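Long-range contacts in xyloglucan-specific endo-beta-1,4-glucanase BoGH5A (Bacteroides ovatus, PDB 3ZMR), which cleaves the beta-1,4-glucan backbone of xyloglucan internally, with retention of anomeric configuration, to release xyloglucan oligosaccharides: residues S7-A11 and Q29-P33; L93-P97 and P323-V327; P398-D402 and Y441-L445; T61-N65 and V89-Y94. All coordinates share one frame; numbering follows the deposited sequence.

Contact 1: S7-A11 and Q29-P33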
# COMPACT_ATOMS: atom_id res chain seq x y z
N SER A 7 51.84 2.49 13.82
CA SER A 7 51.62 1.77 12.52
C SER A 7 50.13 1.55 12.26
O SER A 7 49.45 0.88 13.03
CB SER A 7 52.34 0.42 12.50
OG SER A 7 51.95 -0.33 11.36
N LEU A 8 49.66 2.09 11.14
CA LEU A 8 48.25 2.04 10.76
C LEU A 8 48.09 1.39 9.39
O LEU A 8 48.59 1.90 8.37
CB LEU A 8 47.65 3.45 10.76
CG LEU A 8 46.18 3.58 10.35
CD1 LEU A 8 45.24 2.90 11.35
CD2 LEU A 8 45.81 5.04 10.19
N GLU A 9 47.40 0.25 9.36
CA GLU A 9 47.28 -0.55 8.16
C GLU A 9 45.82 -0.91 7.85
O GLU A 9 45.01 -1.21 8.75
CB GLU A 9 48.15 -1.80 8.27
CG GLU A 9 49.62 -1.47 8.55
CD GLU A 9 50.57 -2.59 8.19
OE1 GLU A 9 50.16 -3.77 8.24
OE2 GLU A 9 51.74 -2.29 7.88
N VAL A 10 45.49 -0.82 6.57
CA VAL A 10 44.21 -1.28 6.05
C VAL A 10 44.44 -2.01 4.74
O VAL A 10 45.02 -1.44 3.81
CB VAL A 10 43.24 -0.12 5.79
CG1 VAL A 10 41.93 -0.63 5.18
CG2 VAL A 10 42.97 0.65 7.07
N ALA A 11 44.00 -3.26 4.69
CA ALA A 11 44.20 -4.12 3.51
C ALA A 11 43.65 -3.47 2.24
O ALA A 11 42.65 -2.73 2.27
CB ALA A 11 43.59 -5.50 3.72
N GLN A 29 38.24 -4.33 8.16
CA GLN A 29 39.17 -4.46 9.27
C GLN A 29 40.21 -3.35 9.24
O GLN A 29 40.83 -3.10 8.23
CB GLN A 29 39.82 -5.85 9.29
CG GLN A 29 40.57 -6.18 10.58
CD GLN A 29 41.11 -7.60 10.60
OE1 GLN A 29 41.81 -8.03 9.68
NE2 GLN A 29 40.81 -8.33 11.66
N ILE A 30 40.38 -2.73 10.39
CA ILE A 30 41.41 -1.72 10.64
C ILE A 30 42.50 -2.36 11.52
O ILE A 30 42.21 -2.87 12.59
CB ILE A 30 40.83 -0.49 11.38
CG1 ILE A 30 39.61 0.09 10.65
CG2 ILE A 30 41.92 0.56 11.62
CD1 ILE A 30 39.80 0.34 9.16
N ASP A 31 43.75 -2.36 11.06
CA ASP A 31 44.87 -2.89 11.83
C ASP A 31 45.71 -1.72 12.32
O ASP A 31 46.70 -1.33 11.69
CB ASP A 31 45.69 -3.85 10.96
CG ASP A 31 46.69 -4.68 11.75
OD1 ASP A 31 46.83 -4.50 12.97
OD2 ASP A 31 47.36 -5.53 11.13
N GLY A 32 45.32 -1.17 13.46
CA GLY A 32 45.92 0.08 13.93
C GLY A 32 46.60 0.06 15.29
O GLY A 32 46.66 -0.96 15.96
N PRO A 33 47.13 1.21 15.71
CA PRO A 33 47.86 1.33 16.98
C PRO A 33 46.93 1.47 18.17
O PRO A 33 45.73 1.19 18.06
CB PRO A 33 48.72 2.58 16.77
CG PRO A 33 47.91 3.42 15.84
CD PRO A 33 47.18 2.47 14.93
O HOH W 1 49.73 -2.28 12.13
O HOH W 2 42.87 -4.40 7.03

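Contact 2: L93-P97 and P323-V327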
# COMPACT_ATOMS: atom_id res chain seq x y z
N LEU A 93 23.18 4.22 -8.37
CA LEU A 93 21.79 4.63 -8.43
C LEU A 93 20.89 3.39 -8.46
O LEU A 93 21.35 2.27 -8.74
CB LEU A 93 21.53 5.56 -9.63
CG LEU A 93 21.92 5.13 -11.03
CD1 LEU A 93 21.00 4.08 -11.61
CD2 LEU A 93 21.91 6.36 -11.93
N TYR A 94 19.60 3.59 -8.21
CA TYR A 94 18.64 2.46 -8.23
C TYR A 94 18.44 1.92 -9.66
O TYR A 94 18.27 2.70 -10.60
CB TYR A 94 17.28 2.88 -7.64
CG TYR A 94 16.12 1.91 -7.92
CD1 TYR A 94 15.89 0.88 -7.08
CD2 TYR A 94 15.28 2.05 -9.03
CE1 TYR A 94 14.86 -0.01 -7.27
CE2 TYR A 94 14.24 1.16 -9.27
CZ TYR A 94 14.03 0.12 -8.38
OH TYR A 94 13.00 -0.79 -8.58
N SER A 95 18.44 0.60 -9.79
CA SER A 95 18.15 -0.08 -11.04
C SER A 95 17.18 -1.23 -10.77
O SER A 95 17.15 -1.81 -9.67
CB SER A 95 19.45 -0.59 -11.69
OG SER A 95 20.06 -1.59 -10.89
N VAL A 96 16.43 -1.55 -11.82
CA VAL A 96 15.40 -2.58 -11.79
C VAL A 96 16.01 -3.95 -12.13
O VAL A 96 16.99 -4.01 -12.85
CB VAL A 96 14.21 -2.27 -12.78
CG1 VAL A 96 13.62 -0.90 -12.47
CG2 VAL A 96 14.62 -2.32 -14.26
N PRO A 97 15.41 -5.05 -11.62
CA PRO A 97 15.84 -6.39 -12.09
C PRO A 97 15.76 -6.54 -13.60
O PRO A 97 14.97 -5.87 -14.23
CB PRO A 97 14.82 -7.34 -11.44
CG PRO A 97 14.21 -6.57 -10.31
CD PRO A 97 14.27 -5.13 -10.69
N PRO A 323 9.36 3.14 -1.09
CA PRO A 323 10.25 2.34 -1.90
C PRO A 323 11.12 3.22 -2.82
O PRO A 323 10.71 4.29 -3.23
CB PRO A 323 9.31 1.49 -2.75
CG PRO A 323 8.00 1.49 -2.02
CD PRO A 323 7.95 2.85 -1.36
N LEU A 324 12.29 2.69 -3.17
CA LEU A 324 13.08 3.26 -4.24
C LEU A 324 12.38 2.97 -5.56
O LEU A 324 11.75 1.92 -5.74
CB LEU A 324 14.49 2.64 -4.29
CG LEU A 324 15.38 2.80 -3.06
CD1 LEU A 324 16.66 1.98 -3.26
CD2 LEU A 324 15.68 4.26 -2.80
N ASP A 325 12.48 3.88 -6.50
CA ASP A 325 11.80 3.73 -7.79
C ASP A 325 12.72 4.30 -8.89
O ASP A 325 13.68 5.02 -8.62
CB ASP A 325 10.42 4.44 -7.72
CG ASP A 325 9.42 4.00 -8.81
OD1 ASP A 325 9.76 3.16 -9.71
OD2 ASP A 325 8.26 4.48 -8.73
N ILE A 326 12.39 3.97 -10.14
CA ILE A 326 13.15 4.35 -11.33
C ILE A 326 12.55 5.60 -12.01
O ILE A 326 13.18 6.18 -12.89
CB ILE A 326 13.16 3.18 -12.36
CG1 ILE A 326 14.19 3.41 -13.49
CG2 ILE A 326 11.75 2.93 -12.95
CD1 ILE A 326 15.62 3.39 -13.03
N VAL A 327 11.35 6.02 -11.57
CA VAL A 327 10.67 7.23 -12.01
C VAL A 327 10.31 8.03 -10.77
O VAL A 327 10.18 7.47 -9.68
CB VAL A 327 9.41 6.97 -12.83
CG1 VAL A 327 9.76 6.51 -14.24
CG2 VAL A 327 8.48 6.00 -12.10

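Contact 3: P398-D402 and Y441-L445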
# COMPACT_ATOMS: atom_id res chain seq x y z
N PRO A 398 -19.16 1.59 7.27
CA PRO A 398 -19.82 0.77 8.27
C PRO A 398 -20.76 -0.28 7.69
O PRO A 398 -21.43 -0.05 6.66
CB PRO A 398 -20.63 1.81 9.04
CG PRO A 398 -21.05 2.78 7.98
CD PRO A 398 -19.95 2.81 6.97
N THR A 399 -20.86 -1.41 8.37
CA THR A 399 -21.89 -2.39 7.99
C THR A 399 -23.29 -1.81 8.25
O THR A 399 -23.46 -0.81 8.94
CB THR A 399 -21.70 -3.72 8.73
OG1 THR A 399 -22.53 -4.73 8.14
CG2 THR A 399 -22.01 -3.55 10.23
N LEU A 400 -24.29 -2.46 7.66
CA LEU A 400 -25.68 -2.10 7.91
C LEU A 400 -26.34 -3.27 8.64
O LEU A 400 -26.47 -4.37 8.12
CB LEU A 400 -26.40 -1.73 6.62
CG LEU A 400 -27.72 -0.96 6.75
CD1 LEU A 400 -28.11 -0.30 5.42
CD2 LEU A 400 -28.84 -1.88 7.27
N ARG A 401 -26.71 -2.99 9.89
CA ARG A 401 -27.24 -3.97 10.83
C ARG A 401 -28.77 -4.08 10.68
O ARG A 401 -29.55 -3.49 11.44
CB ARG A 401 -26.78 -3.64 12.26
CG ARG A 401 -25.26 -3.51 12.37
CD ARG A 401 -24.80 -3.35 13.80
NE ARG A 401 -23.39 -2.97 13.83
CZ ARG A 401 -22.36 -3.82 13.84
NH1 ARG A 401 -22.54 -5.14 13.83
NH2 ARG A 401 -21.13 -3.31 13.83
N ASP A 402 -29.15 -4.82 9.65
CA ASP A 402 -30.54 -4.87 9.17
C ASP A 402 -31.48 -5.67 10.05
O ASP A 402 -32.68 -5.68 9.80
CB ASP A 402 -30.63 -5.33 7.70
CG ASP A 402 -30.29 -6.81 7.49
OD1 ASP A 402 -29.50 -7.39 8.24
OD2 ASP A 402 -30.74 -7.37 6.48
N TYR A 441 -23.33 -6.91 0.14
CA TYR A 441 -24.22 -7.38 1.22
C TYR A 441 -25.02 -6.16 1.72
O TYR A 441 -25.32 -5.25 0.92
CB TYR A 441 -23.41 -8.13 2.31
CG TYR A 441 -24.23 -8.81 3.38
CD1 TYR A 441 -25.23 -9.69 3.04
CD2 TYR A 441 -24.00 -8.55 4.73
CE1 TYR A 441 -26.00 -10.32 4.02
CE2 TYR A 441 -24.78 -9.13 5.71
CZ TYR A 441 -25.77 -10.04 5.35
OH TYR A 441 -26.55 -10.60 6.33
N THR A 442 -25.38 -6.10 2.99
CA THR A 442 -26.29 -5.03 3.42
C THR A 442 -25.71 -3.62 3.33
O THR A 442 -26.46 -2.64 3.23
CB THR A 442 -26.77 -5.25 4.86
OG1 THR A 442 -25.64 -5.25 5.74
CG2 THR A 442 -27.54 -6.55 4.97
N GLU A 443 -24.39 -3.54 3.33
CA GLU A 443 -23.66 -2.27 3.21
C GLU A 443 -23.51 -1.80 1.75
O GLU A 443 -22.94 -0.72 1.50
CB GLU A 443 -22.27 -2.42 3.83
CG GLU A 443 -21.24 -3.14 2.95
CD GLU A 443 -21.68 -4.53 2.51
OE1 GLU A 443 -22.14 -5.33 3.38
OE2 GLU A 443 -21.57 -4.82 1.31
N LYS A 444 -24.02 -2.55 0.78
CA LYS A 444 -23.75 -2.25 -0.61
C LYS A 444 -24.41 -0.93 -1.07
O LYS A 444 -25.47 -0.52 -0.54
CB LYS A 444 -24.16 -3.42 -1.50
CG LYS A 444 -25.66 -3.51 -1.75
CD LYS A 444 -26.06 -4.86 -2.34
CE LYS A 444 -27.54 -4.87 -2.68
NZ LYS A 444 -27.99 -6.20 -3.17
N LEU A 445 -23.79 -0.27 -2.06
CA LEU A 445 -24.36 0.95 -2.61
C LEU A 445 -25.21 0.71 -3.84
O LEU A 445 -26.10 1.50 -4.15
CB LEU A 445 -23.28 1.97 -2.91
CG LEU A 445 -22.41 2.40 -1.74
CD1 LEU A 445 -21.38 3.39 -2.26
CD2 LEU A 445 -23.23 3.01 -0.58
O HOH W 3 -21.38 -5.56 5.75
O HOH W 4 -27.43 -9.25 8.26

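Contact 4: T61-N65 and V89-Y94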
# COMPACT_ATOMS: atom_id res chain seq x y z
N THR A 61 28.42 1.65 6.63
CA THR A 61 27.00 1.52 6.33
C THR A 61 26.55 2.70 5.48
O THR A 61 26.87 3.87 5.75
CB THR A 61 26.16 1.45 7.63
OG1 THR A 61 26.71 0.43 8.48
CG2 THR A 61 24.68 1.13 7.33
N VAL A 62 25.80 2.40 4.42
CA VAL A 62 25.23 3.42 3.58
C VAL A 62 23.72 3.43 3.71
O VAL A 62 23.07 2.37 3.81
CB VAL A 62 25.64 3.27 2.09
CG1 VAL A 62 27.16 3.38 1.93
CG2 VAL A 62 25.09 1.98 1.46
N GLU A 63 23.18 4.64 3.65
CA GLU A 63 21.74 4.82 3.50
C GLU A 63 21.32 4.45 2.09
O GLU A 63 22.13 4.46 1.16
CB GLU A 63 21.37 6.28 3.78
CG GLU A 63 21.53 6.70 5.23
CD GLU A 63 21.26 8.18 5.47
OE1 GLU A 63 21.12 8.96 4.50
OE2 GLU A 63 21.21 8.57 6.67
N ALA A 64 20.05 4.14 1.92
CA ALA A 64 19.49 3.91 0.59
C ALA A 64 19.72 5.14 -0.28
O ALA A 64 19.63 6.27 0.21
CB ALA A 64 18.00 3.61 0.68
N ASN A 65 20.10 4.91 -1.54
CA ASN A 65 20.31 6.02 -2.48
C ASN A 65 19.06 6.25 -3.35
O ASN A 65 18.86 5.57 -4.32
CB ASN A 65 21.51 5.72 -3.38
CG ASN A 65 21.82 6.87 -4.34
OD1 ASN A 65 21.28 7.97 -4.19
ND2 ASN A 65 22.68 6.62 -5.32
N VAL A 89 34.39 5.27 -1.22
CA VAL A 89 33.07 4.65 -1.21
C VAL A 89 32.24 5.16 -2.39
O VAL A 89 32.05 6.37 -2.56
CB VAL A 89 32.31 4.95 0.10
CG1 VAL A 89 30.91 4.32 0.09
CG2 VAL A 89 33.12 4.44 1.28
N LYS A 90 31.75 4.21 -3.18
CA LYS A 90 30.89 4.53 -4.33
C LYS A 90 29.59 3.76 -4.15
O LYS A 90 29.60 2.56 -3.90
CB LYS A 90 31.55 4.12 -5.65
CG LYS A 90 30.73 4.48 -6.89
CD LYS A 90 31.44 4.05 -8.18
CE LYS A 90 32.73 4.80 -8.39
NZ LYS A 90 33.42 4.33 -9.63
N GLN A 91 28.49 4.48 -4.30
CA GLN A 91 27.15 3.89 -4.23
C GLN A 91 26.38 4.18 -5.53
O GLN A 91 26.23 5.32 -5.93
CB GLN A 91 26.38 4.42 -3.04
CG GLN A 91 25.04 3.72 -2.89
CD GLN A 91 24.23 4.14 -1.68
OE1 GLN A 91 24.32 5.28 -1.20
NE2 GLN A 91 23.37 3.23 -1.21
N SER A 92 25.88 3.11 -6.16
CA SER A 92 25.16 3.23 -7.42
C SER A 92 23.74 3.76 -7.26
O SER A 92 23.19 3.80 -6.15
CB SER A 92 25.19 1.95 -8.24
OG SER A 92 24.68 0.88 -7.51
N LEU A 93 23.18 4.22 -8.37
CA LEU A 93 21.79 4.63 -8.43
C LEU A 93 20.89 3.39 -8.46
O LEU A 93 21.35 2.27 -8.74
CB LEU A 93 21.53 5.56 -9.63
CG LEU A 93 21.92 5.13 -11.03
CD1 LEU A 93 21.00 4.08 -11.61
CD2 LEU A 93 21.91 6.36 -11.93
N TYR A 94 19.60 3.59 -8.21
CA TYR A 94 18.64 2.46 -8.23
C TYR A 94 18.44 1.92 -9.66
O TYR A 94 18.27 2.70 -10.60
CB TYR A 94 17.28 2.88 -7.64
CG TYR A 94 16.12 1.91 -7.92
CD1 TYR A 94 15.89 0.88 -7.08
CD2 TYR A 94 15.28 2.05 -9.03
CE1 TYR A 94 14.86 -0.01 -7.27
CE2 TYR A 94 14.24 1.16 -9.27
CZ TYR A 94 14.03 0.12 -8.38
OH TYR A 94 13.00 -0.79 -8.58
O HOH W 5 18.54 6.10 -6.95

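Contact 1: S7-A11 and Q29-P33
E9 and D31 form an antiparallel hydrogen-bonded pair, a single beta bridge that lays the N-terminal chain S7-A11 against the edge of strand 24-31. E9 N donates to D31 O at 2.9 Å, approaching from well above the carbonyl plane, while D31 N returns the bond to E9 O at the same length and meets that carbonyl almost end-on (164°). D31 O takes a second proton from water 1, which is also bonded to the S7 hydroxyl. Beyond the bridge, water 2 links the two chains, accepting from A11 N and donating to Q29 O. The side chains sort by face. L8, V10 and I30 lie together: L8 CD1 is 4.1 Å from I30 CG2, and V10 CG2 is 3.8 Å from I30 CD1. With CG anti to its backbone N (chi1 178°), L8 brings CD1 over the CA of G32, 3.9 Å away. On the other face E9 and D31 run alongside, and the poorly ordered E9 carboxylate has OE1 4.4 Å from D31 OD2, two like charges. I85 and V77, from the other sheet, meet the apolar face, the usual layering of a two-sheet beta-sandwich.

Contact 2: L93-P97 and P323-V327
Y94 stands with one face of its ring against the L324-D325 peptide, and the rest of the contact is arranged round that ring. In this peptide D325 N sits 4.1 Å above the ring plane, over the ring centre, and L324 O is displaced toward the rim. At the edge, in the plane of the ring, I326 CB comes 3.8 Å from Y94 CE2. The L324 side chain crosses the tyrosine obliquely and sets its CB 3.6 Å from Y94 CD1. A first torsion of 166° turns the Y94 ring anti to its own backbone N, which carries it across to the 323-327 loop. V96 and I326 meet at about a right angle, CG1 of V96 lying 4.1 Å from CB of I326, and I326 CD1 reaches back to 3.7 Å from Y94 O. The 323-327 loop is itself braced by D325, whose OD1 accepts from I326 N at 2.8 Å on the anti side, tilted well out of the carboxylate plane, and forms a salt bridge with R293. The polar end of Y94 belongs to N290, whose OD1 is hydrogen-bonded to the tyrosine OH. Both N290 and R293 come from helix 275-293, which also supplies Q286 to L324 N; the linker after strand 85-91 is thereby packed onto that helix and the loop between helix 313-319 and strand 331-337 of the catalytic barrel.

Contact 3: P398-D402 and Y441-L445
The D402 carboxylate and the Y441 ring both pack on one methyl group, CG2 of T442. This methyl lies over the centre of one ring face, 3.8 Å above its plane, while D402 OD2 is 3.6 Å from T442 CG2. Water 4 closes the group by joining D402 OD1 to the Y441 hydroxyl. A second flat group, the R401 guanidinium, carries T399 CG2 over the centre of one face. The direct polar bond is T442 OG1 to L400 O, 2.7 Å long, in the carbonyl plane and on a lone pair (C=O...O 130°). A chi1 of 61° places OG1 between the backbone N and the carbonyl carbon, facing L400 O. L400 O also takes a weak bond from D402 N, across the inverse gamma turn centred on R401. L400 in turn presses its CB to 3.5 Å from T442 O. A valine in place of T442 would probably leave L400 O without its strong donor and weaken the tie between the two loops. Further along, water 3 bridges T399 OG1 and E443 OE1, donating to the carboxylate at 2.5 Å. E443 OE2 accepts from Y441 N on its syn side and from A439 N, bracing the type I turn Y441-K444. The two loops follow barrel strands 391-396, which bears E395, the probable nucleophile, and 433-436; the E443 side chain is about 5 Å from that of the substrate-binding W437. With Y441 N, A439 N and water 3 all donating to it, the E443 carboxylate is likely to stay ionised.

Contact 4: T61-N65 and V89-Y94
Q91 NE2 is gripped by two carbonyls, E63 O at 2.9 Å and D20 O, where the two sheets of the BACON beta-sandwich come together at the ends of strands 55-62 and 85-91. The bond to E63 O lies in the plane of the Q91 amide and is fairly straight (157° at the hydrogen). R71 NE supplies a donor to Q91 OE1, so both ends of this buried amide are satisfied and its rotation is fixed. An extended chain, with chi1 -175°, carries the amide across to the other segment. There V62 meets it from the opposite direction, with CG2 3.4 Å from Q91 NE2, and N65 CB packs 3.6 Å from Q91 CD. A leucine in place of Q91 would probably leave the E63 and D20 carbonyls without this shared donor and R71 NE without its acceptor. N65 makes the second direct bond: its ND2 donates to S92 O at 3.0 Å, well above the carbonyl plane, and also to K69 O, while T67 OG1 holds N65 OD1. Past these amides water 5 continues the link between the backbones, giving a proton to N65 O at 2.7 Å and accepting one from Y94 N at 3.0 Å.

Contacts 1 and 4 belong to the same beta-sandwich, reaching the neighbouring strands 24-31 and 55-62, with centres about 25 Å apart. Contact 1, partly buried, extends an edge by backbone pairing; contact 4 has more buried residues and relies on side-chain amides. Contact 2 shares L93 and Y94 with contact 4 and touches it through L324 CD2, 3.8 Å from N65 O, so the sandwich passes almost directly into the joint with the catalytic barrel. That joint is a surface contact built mainly of apolar and aromatic packing. Contact 3, also partly buried and on the opposite side of the chain's centre, ties two barrel loops near the substrate through hydroxyl, carboxylate and water.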